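PDB 1VDM: purine phosphoribosyltransferase from Pyrococcus horikoshii, which probably transfers a phosphoribosyl group to or from purine bases, as a glycosyltransferase of the type I phosphoribosyltransferase family. Local coordinates for residues 12-17 and 117-122; 17-22 and 45-50; 29-34 and 100-105. All blocks are in the same frame, centred on the assembly; numbering follows the deposited sequence.

Contact 1: residues 12-17 and 117-122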
ATOM      1  N   ASP G  12     -23.445 -14.646 -12.096  1.00 28.94           N
ATOM      2  CA  ASP G  12     -23.664 -13.688 -11.015  1.00 29.90           C
ATOM      3  C   ASP G  12     -25.029 -13.008 -11.175  1.00 29.27           C
ATOM      4  O   ASP G  12     -25.817 -12.954 -10.232  1.00 30.42           O
ATOM      5  CB  ASP G  12     -22.549 -12.632 -10.970  1.00 31.70           C
ATOM      6  CG  ASP G  12     -21.469 -12.957  -9.942  1.00 33.51           C
ATOM      7  OD1 ASP G  12     -21.781 -13.599  -8.915  1.00 34.93           O
ATOM      8  OD2 ASP G  12     -20.309 -12.552 -10.151  1.00 38.47           O
ATOM      9  N   ARG G  13     -25.310 -12.497 -12.366  1.00 27.04           N
ATOM     10  CA  ARG G  13     -26.594 -11.855 -12.609  1.00 28.79           C
ATOM     11  C   ARG G  13     -27.771 -12.812 -12.388  1.00 30.12           C
ATOM     12  O   ARG G  13     -28.829 -12.412 -11.884  1.00 30.25           O
ATOM     13  CB  ARG G  13     -26.652 -11.296 -14.024  1.00 26.62           C
ATOM     14  CG  ARG G  13     -25.847 -10.047 -14.207  1.00 26.37           C
ATOM     15  CD  ARG G  13     -26.033  -9.523 -15.605  1.00 28.05           C
ATOM     16  NE  ARG G  13     -25.188 -10.205 -16.578  1.00 27.99           N
ATOM     17  CZ  ARG G  13     -25.189  -9.931 -17.876  1.00 29.44           C
ATOM     18  NH1 ARG G  13     -25.998  -9.000 -18.363  1.00 29.47           N
ATOM     19  NH2 ARG G  13     -24.345 -10.553 -18.679  1.00 29.81           N
ATOM     20  N   ALA G  14     -27.581 -14.073 -12.760  1.00 31.68           N
ATOM     21  CA  ALA G  14     -28.621 -15.076 -12.595  1.00 32.14           C
ATOM     22  C   ALA G  14     -28.857 -15.329 -11.118  1.00 33.40           C
ATOM     23  O   ALA G  14     -29.997 -15.479 -10.679  1.00 33.20           O
ATOM     24  CB  ALA G  14     -28.218 -16.374 -13.284  1.00 30.49           C
ATOM     25  N   ILE G  15     -27.771 -15.392 -10.354  1.00 34.81           N
ATOM     26  CA  ILE G  15     -27.872 -15.629  -8.921  1.00 34.78           C
ATOM     27  C   ILE G  15     -28.534 -14.448  -8.220  1.00 36.60           C
ATOM     28  O   ILE G  15     -29.313 -14.640  -7.293  1.00 37.24           O
ATOM     29  CB  ILE G  15     -26.486 -15.867  -8.295  1.00 35.97           C
ATOM     30  CG1 ILE G  15     -25.940 -17.216  -8.746  1.00 33.42           C
ATOM     31  CG2 ILE G  15     -26.578 -15.823  -6.770  1.00 35.09           C
ATOM     32  CD1 ILE G  15     -24.565 -17.510  -8.197  1.00 35.31           C
ATOM     33  N   PHE G  16     -28.225 -13.232  -8.664  1.00 37.77           N
ATOM     34  CA  PHE G  16     -28.816 -12.040  -8.060  1.00 38.90           C
ATOM     35  C   PHE G  16     -30.317 -12.000  -8.306  1.00 36.53           C
ATOM     36  O   PHE G  16     -31.088 -11.615  -7.417  1.00 35.23           O
ATOM     37  CB  PHE G  16     -28.150 -10.752  -8.591  1.00 41.31           C
ATOM     38  CG  PHE G  16     -26.917 -10.341  -7.812  1.00 45.38           C
ATOM     39  CD1 PHE G  16     -27.004 -10.037  -6.450  1.00 46.60           C
ATOM     40  CD2 PHE G  16     -25.660 -10.295  -8.427  1.00 46.49           C
ATOM     41  CE1 PHE G  16     -25.851  -9.696  -5.705  1.00 45.13           C
ATOM     42  CE2 PHE G  16     -24.506  -9.955  -7.693  1.00 46.03           C
ATOM     43  CZ  PHE G  16     -24.608  -9.657  -6.328  1.00 44.62           C
ATOM     44  N   ALA G  17     -30.726 -12.409  -9.504  1.00 35.67           N
ATOM     45  CA  ALA G  17     -32.139 -12.440  -9.872  1.00 34.83           C
ATOM     46  C   ALA G  17     -32.883 -13.454  -9.003  1.00 35.10           C
ATOM     47  O   ALA G  17     -33.972 -13.187  -8.501  1.00 34.86           O
ATOM     48  CB  ALA G  17     -32.285 -12.798 -11.347  1.00 31.57           C
ATOM     49  N   ALA G 117     -34.374 -24.056  -6.532  1.00 35.39           N
ATOM     50  CA  ALA G 117     -33.783 -23.013  -7.359  1.00 33.95           C
ATOM     51  C   ALA G 117     -32.604 -23.545  -8.162  1.00 33.75           C
ATOM     52  O   ALA G 117     -31.748 -24.260  -7.634  1.00 32.63           O
ATOM     53  CB  ALA G 117     -33.339 -21.849  -6.483  1.00 32.63           C
ATOM     54  N   CYS G 118     -32.570 -23.183  -9.439  1.00 33.10           N
ATOM     55  CA  CYS G 118     -31.513 -23.614 -10.348  1.00 34.63           C
ATOM     56  C   CYS G 118     -31.135 -22.490 -11.285  1.00 33.29           C
ATOM     57  O   CYS G 118     -31.927 -21.583 -11.535  1.00 32.43           O
ATOM     58  CB  CYS G 118     -31.977 -24.803 -11.200  1.00 36.52           C
ATOM     59  SG  CYS G 118     -32.188 -26.350 -10.320  1.00 44.78           S
ATOM     60  N   LEU G 119     -29.924 -22.553 -11.814  1.00 31.96           N
ATOM     61  CA  LEU G 119     -29.489 -21.545 -12.757  1.00 33.94           C
ATOM     62  C   LEU G 119     -30.229 -21.778 -14.072  1.00 35.32           C
ATOM     63  O   LEU G 119     -30.692 -20.831 -14.713  1.00 35.57           O
ATOM     64  CB  LEU G 119     -27.988 -21.656 -12.993  1.00 30.96           C
ATOM     65  CG  LEU G 119     -27.099 -21.348 -11.793  1.00 31.73           C
ATOM     66  CD1 LEU G 119     -25.643 -21.693 -12.122  1.00 28.75           C
ATOM     67  CD2 LEU G 119     -27.253 -19.866 -11.438  1.00 28.73           C
ATOM     68  N   ALA G 120     -30.344 -23.049 -14.462  1.00 37.28           N
ATOM     69  CA  ALA G 120     -31.006 -23.419 -15.706  1.00 40.34           C
ATOM     70  C   ALA G 120     -31.725 -24.755 -15.617  1.00 41.73           C
ATOM     71  O   ALA G 120     -31.530 -25.526 -14.677  1.00 41.02           O
ATOM     72  CB  ALA G 120     -29.989 -23.467 -16.838  1.00 39.02           C
ATOM     73  N   MET G 121     -32.568 -25.016 -16.607  1.00 43.62           N
ATOM     74  CA  MET G 121     -33.306 -26.271 -16.669  1.00 46.82           C
ATOM     75  C   MET G 121     -33.461 -26.687 -18.119  1.00 46.82           C
ATOM     76  O   MET G 121     -33.411 -25.856 -19.029  1.00 47.26           O
ATOM     77  CB  MET G 121     -34.701 -26.136 -16.048  1.00 48.64           C
ATOM     78  CG  MET G 121     -35.712 -25.409 -16.925  1.00 52.77           C
ATOM     79  SD  MET G 121     -37.235 -26.359 -17.241  1.00 58.84           S
ATOM     80  CE  MET G 121     -37.575 -25.862 -18.926  1.00 56.32           C
ATOM     81  N   LYS G 122     -33.642 -27.984 -18.325  1.00 46.66           N
ATOM     82  CA  LYS G 122     -33.835 -28.520 -19.663  1.00 46.22           C
ATOM     83  C   LYS G 122     -35.285 -29.000 -19.763  1.00 46.80           C
ATOM     84  O   LYS G 122     -35.804 -29.636 -18.841  1.00 46.71           O
ATOM     85  CB  LYS G 122     -32.818 -29.631 -19.916  1.00 44.09           C
ATOM     86  CG  LYS G 122     -31.411 -29.063 -20.090  1.00 41.59           C
ATOM     87  CD  LYS G 122     -30.338 -30.120 -20.035  1.00 41.99           C
ATOM     88  CE  LYS G 122     -29.000 -29.547 -20.466  1.00 41.79           C
ATOM     89  NZ  LYS G 122     -27.945 -30.591 -20.520  1.00 41.61           N
TER
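Where the last parallel strand of the phosphoribosyltransferase core, 113-118, gives way to the short strand 120-121, the chain turns a corner at Leu119, and this residue leans against helix 8-23 through Ala14 and Ile15. The backbones come closest at Ala14 and Leu119, whose CA atoms lie 6.5 Å apart. One methyl group carries the whole meeting: CD2 of Leu119 packs 4.1 Å from CB of Ala14 and 4.0 Å from CG1 of Ile15, and so rests on two consecutive residues of the helix. The Leu119 side chain leaves its backbone at an angle to the helix, yet its branched end bends inward, because CG lies anti to the carbonyl carbon (chi1 -66°) and the next torsion is extended. Ile15 meets it obliquely and touches with the CG1 methylene rather than with the terminal CD1. The CB of Ala14 points toward the corner, and with only a methyl for a side chain it lets the backbones come near. All three residues are buried and the contact is purely apolar; about 95 Å² of surface is buried, both sides summed. The backbone of Leu119 is also tied by hydrogen bonds to Val133 and Phe134, so Ala14, which touches both, packs against the same residues that hold the corner. Helix 38-47 adds Pro40 against Leu119 and both Arg43 and Ile47 against Ile15, so Leu119 touches both helices, 8-23 through Ala14 and Ile15 and 38-47 through Pro40.

Contact 2: residues 17-22 and 45-50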
ATOM      1  N   ALA G  17     -30.726 -12.409  -9.504  1.00 35.67           N
ATOM      2  CA  ALA G  17     -32.139 -12.440  -9.872  1.00 34.83           C
ATOM      3  C   ALA G  17     -32.883 -13.454  -9.003  1.00 35.10           C
ATOM      4  O   ALA G  17     -33.972 -13.187  -8.501  1.00 34.86           O
ATOM      5  CB  ALA G  17     -32.285 -12.798 -11.347  1.00 31.57           C
ATOM      6  N   LEU G  18     -32.286 -14.621  -8.826  1.00 36.69           N
ATOM      7  CA  LEU G  18     -32.894 -15.657  -8.015  1.00 37.63           C
ATOM      8  C   LEU G  18     -33.045 -15.159  -6.587  1.00 39.38           C
ATOM      9  O   LEU G  18     -34.081 -15.359  -5.961  1.00 39.83           O
ATOM     10  CB  LEU G  18     -32.032 -16.927  -8.050  1.00 37.12           C
ATOM     11  CG  LEU G  18     -31.941 -17.587  -9.429  1.00 38.88           C
ATOM     12  CD1 LEU G  18     -30.795 -18.597  -9.472  1.00 39.20           C
ATOM     13  CD2 LEU G  18     -33.270 -18.264  -9.749  1.00 39.47           C
ATOM     14  N   ALA G  19     -32.004 -14.512  -6.074  1.00 41.06           N
ATOM     15  CA  ALA G  19     -32.015 -13.980  -4.713  1.00 41.70           C
ATOM     16  C   ALA G  19     -33.234 -13.108  -4.455  1.00 43.61           C
ATOM     17  O   ALA G  19     -33.958 -13.328  -3.491  1.00 45.18           O
ATOM     18  CB  ALA G  19     -30.751 -13.181  -4.451  1.00 41.22           C
ATOM     19  N   GLU G  20     -33.466 -12.124  -5.317  1.00 45.76           N
ATOM     20  CA  GLU G  20     -34.606 -11.233  -5.140  1.00 49.40           C
ATOM     21  C   GLU G  20     -35.912 -12.017  -5.016  1.00 50.11           C
ATOM     22  O   GLU G  20     -36.791 -11.655  -4.224  1.00 51.29           O
ATOM     23  CB  GLU G  20     -34.696 -10.229  -6.298  1.00 52.37           C
ATOM     24  CG  GLU G  20     -35.722  -9.095  -6.072  1.00 57.21           C
ATOM     25  CD  GLU G  20     -35.510  -8.333  -4.750  1.00 60.68           C
ATOM     26  OE1 GLU G  20     -34.392  -7.810  -4.529  1.00 63.24           O
ATOM     27  OE2 GLU G  20     -36.457  -8.256  -3.932  1.00 60.03           O
ATOM     28  N   LYS G  21     -36.031 -13.094  -5.791  1.00 50.05           N
ATOM     29  CA  LYS G  21     -37.221 -13.938  -5.766  1.00 49.71           C
ATOM     30  C   LYS G  21     -37.261 -14.800  -4.510  1.00 49.20           C
ATOM     31  O   LYS G  21     -38.322 -14.999  -3.922  1.00 49.46           O
ATOM     32  CB  LYS G  21     -37.268 -14.829  -7.010  1.00 49.91           C
ATOM     33  CG  LYS G  21     -38.414 -14.518  -7.952  1.00 51.44           C
ATOM     34  CD  LYS G  21     -38.361 -13.079  -8.439  1.00 54.00           C
ATOM     35  CE  LYS G  21     -39.620 -12.709  -9.211  1.00 55.50           C
ATOM     36  NZ  LYS G  21     -39.578 -11.305  -9.713  1.00 56.59           N
ATOM     37  N   LEU G  22     -36.109 -15.319  -4.101  1.00 48.44           N
ATOM     38  CA  LEU G  22     -36.057 -16.147  -2.902  1.00 48.89           C
ATOM     39  C   LEU G  22     -36.314 -15.315  -1.643  1.00 50.51           C
ATOM     40  O   LEU G  22     -36.651 -15.859  -0.591  1.00 49.45           O
ATOM     41  CB  LEU G  22     -34.701 -16.855  -2.791  1.00 47.58           C
ATOM     42  CG  LEU G  22     -34.438 -18.051  -3.715  1.00 47.74           C
ATOM     43  CD1 LEU G  22     -33.030 -18.599  -3.487  1.00 43.73           C
ATOM     44  CD2 LEU G  22     -35.480 -19.125  -3.442  1.00 45.59           C
ATOM     45  N   SER G  45     -26.173 -18.263   0.005  1.00 43.83           N
ATOM     46  CA  SER G  45     -26.057 -18.316   1.460  1.00 45.85           C
ATOM     47  C   SER G  45     -25.639 -16.939   1.986  1.00 47.32           C
ATOM     48  O   SER G  45     -26.139 -16.480   3.009  1.00 48.02           O
ATOM     49  CB  SER G  45     -25.020 -19.353   1.880  1.00 45.70           C
ATOM     50  OG  SER G  45     -24.916 -19.399   3.291  1.00 46.66           O
ATOM     51  N   HIS G  46     -24.719 -16.294   1.271  1.00 47.60           N
ATOM     52  CA  HIS G  46     -24.222 -14.970   1.627  1.00 47.92           C
ATOM     53  C   HIS G  46     -25.267 -13.887   1.339  1.00 48.51           C
ATOM     54  O   HIS G  46     -25.631 -13.123   2.229  1.00 49.85           O
ATOM     55  CB  HIS G  46     -22.939 -14.658   0.839  1.00 48.00           C
ATOM     56  CG  HIS G  46     -21.730 -15.398   1.323  1.00 47.62           C
ATOM     57  ND1 HIS G  46     -21.034 -15.029   2.454  1.00 48.58           N
ATOM     58  CD2 HIS G  46     -21.090 -16.486   0.828  1.00 47.97           C
ATOM     59  CE1 HIS G  46     -20.018 -15.855   2.634  1.00 48.18           C
ATOM     60  NE2 HIS G  46     -20.029 -16.747   1.662  1.00 47.74           N
ATOM     61  N   ILE G  47     -25.752 -13.839   0.098  1.00 48.69           N
ATOM     62  CA  ILE G  47     -26.741 -12.852  -0.334  1.00 46.91           C
ATOM     63  C   ILE G  47     -28.041 -12.823   0.471  1.00 49.15           C
ATOM     64  O   ILE G  47     -28.706 -11.792   0.535  1.00 50.52           O
ATOM     65  CB  ILE G  47     -27.123 -13.051  -1.814  1.00 44.29           C
ATOM     66  CG1 ILE G  47     -25.871 -13.058  -2.688  1.00 43.19           C
ATOM     67  CG2 ILE G  47     -28.039 -11.926  -2.269  1.00 44.84           C
ATOM     68  CD1 ILE G  47     -26.164 -13.203  -4.168  1.00 42.03           C
ATOM     69  N   LEU G  48     -28.410 -13.941   1.080  1.00 50.23           N
ATOM     70  CA  LEU G  48     -29.648 -13.991   1.844  1.00 52.29           C
ATOM     71  C   LEU G  48     -29.479 -13.885   3.362  1.00 54.55           C
ATOM     72  O   LEU G  48     -30.308 -14.399   4.119  1.00 56.36           O
ATOM     73  CB  LEU G  48     -30.413 -15.272   1.504  1.00 50.70           C
ATOM     74  CG  LEU G  48     -30.905 -15.413   0.061  1.00 49.49           C
ATOM     75  CD1 LEU G  48     -31.541 -16.778  -0.112  1.00 48.99           C
ATOM     76  CD2 LEU G  48     -31.905 -14.315  -0.268  1.00 48.53           C
ATOM     77  N   GLY G  49     -28.412 -13.227   3.810  1.00 55.88           N
ATOM     78  CA  GLY G  49     -28.195 -13.071   5.238  1.00 57.48           C
ATOM     79  C   GLY G  49     -27.525 -14.246   5.930  1.00 58.66           C
ATOM     80  O   GLY G  49     -27.979 -14.703   6.980  1.00 59.30           O
ATOM     81  N   ASP G  50     -26.432 -14.725   5.346  1.00 59.60           N
ATOM     82  CA  ASP G  50     -25.683 -15.851   5.895  1.00 60.81           C
ATOM     83  C   ASP G  50     -26.541 -16.941   6.522  1.00 59.67           C
ATOM     84  O   ASP G  50     -26.285 -17.359   7.651  1.00 60.42           O
ATOM     85  CB  ASP G  50     -24.657 -15.365   6.927  1.00 62.48           C
ATOM     86  CG  ASP G  50     -23.428 -14.736   6.285  1.00 66.31           C
ATOM     87  OD1 ASP G  50     -22.492 -14.362   7.031  1.00 68.54           O
ATOM     88  OD2 ASP G  50     -23.392 -14.614   5.039  1.00 65.94           O
TER
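Leu48 lays its forked end against helix 8-23, one methyl to each of two residues a turn apart. Its CD1 sits 4.1 Å from CD1 of Leu22 and as near to that residue's CB, so the methyl sits against both the base and one end of the Leu22 side chain. The two leucines cross at about a right angle. The other branch turns to Ala19, where CD2 of Leu48 comes 3.9 Å from the backbone O of Ala19 and 4.5 Å from its CB. CG of Leu48 stands beside the backbone N (chi1 -64°) and chi2 is extended, and from there the two branches reach Ala19 and Leu22. Beside it, Ile47 adds the tightest touch of the group: its CG2 is 3.7 Å from CB of Ala19. The small Ala19 also marks where the backbones draw together, 6.9 Å between its CA and that of Ile47. Leu48 is the first residue to depart from helical angles after helix 38-47, so the pairing joins the end of that helix to the later turns of helix 8-23. Leu44, a turn earlier, extends the interface by packing on both Ala19 and Leu22, while Tyr131 also packs on Leu22; Arg23 of helix 8-23 adds a weak hydrogen bond to the Ile47 O. The two segments bury 164 Å² almost entirely through aliphatic groups, apart from a methyl against the Ala19 carbonyl, and no polar pair links them; the contact therefore probably depends mainly on apolar burial.

Contact 3: residues 29-34 and 100-105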
ATOM      1  N   VAL G  29     -32.978 -22.416   5.475  1.00 50.41           N
ATOM      2  CA  VAL G  29     -31.778 -23.195   5.216  1.00 48.28           C
ATOM      3  C   VAL G  29     -31.615 -23.490   3.726  1.00 47.20           C
ATOM      4  O   VAL G  29     -32.596 -23.560   2.980  1.00 46.51           O
ATOM      5  CB  VAL G  29     -31.824 -24.525   5.997  1.00 48.96           C
ATOM      6  CG1 VAL G  29     -33.047 -25.328   5.574  1.00 49.60           C
ATOM      7  CG2 VAL G  29     -30.555 -25.320   5.761  1.00 48.50           C
ATOM      8  N   ILE G  30     -30.367 -23.641   3.300  1.00 45.02           N
ATOM      9  CA  ILE G  30     -30.062 -23.940   1.911  1.00 43.65           C
ATOM     10  C   ILE G  30     -29.353 -25.281   1.813  1.00 42.78           C
ATOM     11  O   ILE G  30     -28.499 -25.620   2.638  1.00 40.10           O
ATOM     12  CB  ILE G  30     -29.138 -22.890   1.267  1.00 43.83           C
ATOM     13  CG1 ILE G  30     -29.824 -21.529   1.209  1.00 44.35           C
ATOM     14  CG2 ILE G  30     -28.776 -23.327  -0.134  1.00 42.30           C
ATOM     15  CD1 ILE G  30     -28.948 -20.433   0.605  1.00 42.90           C
ATOM     16  N   ILE G  31     -29.726 -26.043   0.795  1.00 42.12           N
ATOM     17  CA  ILE G  31     -29.126 -27.343   0.548  1.00 43.08           C
ATOM     18  C   ILE G  31     -28.536 -27.301  -0.856  1.00 41.70           C
ATOM     19  O   ILE G  31     -29.267 -27.263  -1.855  1.00 40.79           O
ATOM     20  CB  ILE G  31     -30.178 -28.475   0.661  1.00 44.06           C
ATOM     21  CG1 ILE G  31     -30.792 -28.454   2.067  1.00 44.77           C
ATOM     22  CG2 ILE G  31     -29.526 -29.827   0.386  1.00 41.52           C
ATOM     23  CD1 ILE G  31     -31.991 -29.330   2.229  1.00 48.49           C
ATOM     24  N   GLY G  32     -27.211 -27.275  -0.919  1.00 39.21           N
ATOM     25  CA  GLY G  32     -26.542 -27.227  -2.201  1.00 40.15           C
ATOM     26  C   GLY G  32     -26.208 -28.611  -2.709  1.00 41.31           C
ATOM     27  O   GLY G  32     -25.631 -29.426  -1.983  1.00 41.18           O
ATOM     28  N   VAL G  33     -26.587 -28.881  -3.955  1.00 41.95           N
ATOM     29  CA  VAL G  33     -26.279 -30.140  -4.623  1.00 43.39           C
ATOM     30  C   VAL G  33     -24.908 -30.094  -5.302  1.00 44.07           C
ATOM     31  O   VAL G  33     -24.635 -29.275  -6.170  1.00 45.12           O
ATOM     32  CB  VAL G  33     -27.370 -30.401  -5.663  1.00 42.68           C
ATOM     33  CG1 VAL G  33     -27.166 -31.773  -6.302  1.00 41.54           C
ATOM     34  CG2 VAL G  33     -28.737 -30.355  -5.004  1.00 41.94           C
ATOM     35  N   ALA G  34     -24.014 -30.991  -4.843  1.00 44.05           N
ATOM     36  CA  ALA G  34     -22.672 -31.025  -5.413  1.00 44.35           C
ATOM     37  C   ALA G  34     -22.669 -31.641  -6.815  1.00 44.50           C
ATOM     38  O   ALA G  34     -23.508 -32.456  -7.173  1.00 46.29           O
ATOM     39  CB  ALA G  34     -21.780 -31.847  -4.482  1.00 44.36           C
ATOM     40  N   GLU G 100     -34.665 -35.441  -7.563  1.00 53.19           N
ATOM     41  CA  GLU G 100     -35.648 -36.299  -6.905  1.00 54.44           C
ATOM     42  C   GLU G 100     -35.044 -37.013  -5.700  1.00 53.42           C
ATOM     43  O   GLU G 100     -35.692 -37.148  -4.662  1.00 52.40           O
ATOM     44  CB  GLU G 100     -36.234 -37.313  -7.895  1.00 56.71           C
ATOM     45  CG  GLU G 100     -37.222 -36.679  -8.863  1.00 62.18           C
ATOM     46  CD  GLU G 100     -37.924 -37.684  -9.759  1.00 65.87           C
ATOM     47  OE1 GLU G 100     -38.754 -37.247 -10.592  1.00 67.38           O
ATOM     48  OE2 GLU G 100     -37.650 -38.901  -9.633  1.00 67.96           O
ATOM     49  N   VAL G 101     -33.801 -37.462  -5.826  1.00 52.33           N
ATOM     50  CA  VAL G 101     -33.141 -38.132  -4.715  1.00 53.03           C
ATOM     51  C   VAL G 101     -32.979 -37.153  -3.551  1.00 54.42           C
ATOM     52  O   VAL G 101     -33.175 -37.511  -2.389  1.00 55.03           O
ATOM     53  CB  VAL G 101     -31.749 -38.640  -5.114  1.00 53.59           C
ATOM     54  CG1 VAL G 101     -31.093 -39.337  -3.933  1.00 54.42           C
ATOM     55  CG2 VAL G 101     -31.860 -39.588  -6.293  1.00 54.69           C
ATOM     56  N   VAL G 102     -32.620 -35.911  -3.873  1.00 53.97           N
ATOM     57  CA  VAL G 102     -32.425 -34.877  -2.857  1.00 51.86           C
ATOM     58  C   VAL G 102     -33.732 -34.457  -2.188  1.00 51.70           C
ATOM     59  O   VAL G 102     -33.743 -34.142  -1.001  1.00 51.85           O
ATOM     60  CB  VAL G 102     -31.736 -33.625  -3.459  1.00 49.80           C
ATOM     61  CG1 VAL G 102     -31.580 -32.555  -2.404  1.00 48.01           C
ATOM     62  CG2 VAL G 102     -30.385 -34.002  -4.011  1.00 49.28           C
ATOM     63  N   ILE G 103     -34.830 -34.448  -2.935  1.00 51.02           N
ATOM     64  CA  ILE G 103     -36.109 -34.064  -2.356  1.00 52.15           C
ATOM     65  C   ILE G 103     -36.574 -35.121  -1.364  1.00 54.13           C
ATOM     66  O   ILE G 103     -37.372 -34.840  -0.475  1.00 54.99           O
ATOM     67  CB  ILE G 103     -37.185 -33.869  -3.438  1.00 50.31           C
ATOM     68  CG1 ILE G 103     -36.750 -32.759  -4.394  1.00 50.09           C
ATOM     69  CG2 ILE G 103     -38.514 -33.502  -2.798  1.00 48.44           C
ATOM     70  CD1 ILE G 103     -37.729 -32.494  -5.508  1.00 49.24           C
ATOM     71  N   GLU G 104     -36.061 -36.338  -1.511  1.00 57.39           N
ATOM     72  CA  GLU G 104     -36.428 -37.432  -0.616  1.00 60.18           C
ATOM     73  C   GLU G 104     -35.610 -37.408   0.671  1.00 60.48           C
ATOM     74  O   GLU G 104     -36.063 -37.877   1.713  1.00 61.46           O
ATOM     75  CB  GLU G 104     -36.251 -38.783  -1.319  1.00 61.48           C
ATOM     76  CG  GLU G 104     -37.406 -39.159  -2.232  1.00 65.39           C
ATOM     77  CD  GLU G 104     -38.653 -39.572  -1.461  1.00 68.14           C
ATOM     78  OE1 GLU G 104     -39.730 -39.689  -2.088  1.00 69.69           O
ATOM     79  OE2 GLU G 104     -38.554 -39.789  -0.231  1.00 68.10           O
ATOM     80  N   GLU G 105     -34.398 -36.877   0.594  1.00 60.50           N
ATOM     81  CA  GLU G 105     -33.555 -36.791   1.778  1.00 62.54           C
ATOM     82  C   GLU G 105     -34.006 -35.592   2.617  1.00 62.38           C
ATOM     83  O   GLU G 105     -33.834 -35.567   3.840  1.00 62.41           O
ATOM     84  CB  GLU G 105     -32.087 -36.636   1.368  1.00 63.88           C
ATOM     85  CG  GLU G 105     -31.536 -37.823   0.590  1.00 66.49           C
ATOM     86  CD  GLU G 105     -31.671 -39.128   1.351  1.00 68.75           C
ATOM     87  OE1 GLU G 105     -31.121 -39.226   2.471  1.00 70.51           O
ATOM     88  OE2 GLU G 105     -32.330 -40.056   0.831  1.00 69.72           O
TER
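Strand 29-33 packs against helix 97-107 with its nearest backbone approach at Val33 and Val102, whose CA atoms are 8.0 Å apart, a separation bridged by side chains alone. Val102 is the single residue of 100-105 that touches 29-34, and it uses its two methyls on different partners. CG2 of Val102 meets CG2 of Val33 at 4.1 Å, methyl against methyl, with the two side chains set obliquely. CG1 of Val102 turns toward Ile31 and approaches its CG2 more loosely, at 4.4 Å. Both valines hold CG1 anti to the backbone N (chi1 -175° for Val33 and 178° for Val102), which leaves CG2 of each beside its own N, where the two methyls face one another. Ile31 and Val33, two residues apart on the strand, both point at the helix; Gly32 between them presents no side chain. The three touching residues are buried, and the segments cover 101 Å² between them. Val102 also packs on Ile88 of strand 85-90 and Val58 of strand 53-61, so its side chain touches three neighbouring strands, while Glu105 on the same helix pairs with Lys108. A central parallel strand covered by a helix through branched aliphatic residues is the layered alpha/beta packing of the type I phosphoribosyltransferase core, a Rossmann-like fold.

In the fold
From the N terminus, helix 8-23 supplies the first segment of contact 1 and then, sharing Ala17, that of contact 2. The chain continues into strand 29-33, the start of contact 3, and on through helix 38-47, whose end closes contact 2. Contacts 2 and 3 therefore cross along the chain. Helix 97-107 later closes contact 3, and the corner after strand 113-118 closes contact 1, whose loop encloses both others. Contacts 1 and 2 touch, as do 2 and 3, where Ser45 N meets Ile30 CD1 at 3.6 Å; contacts 1 and 3 do not. Contact 1 ties helix 8-23 to the end of the edge strand, contact 2 to helix 38-47, and contact 3 ties helix 97-107 to the middle strand.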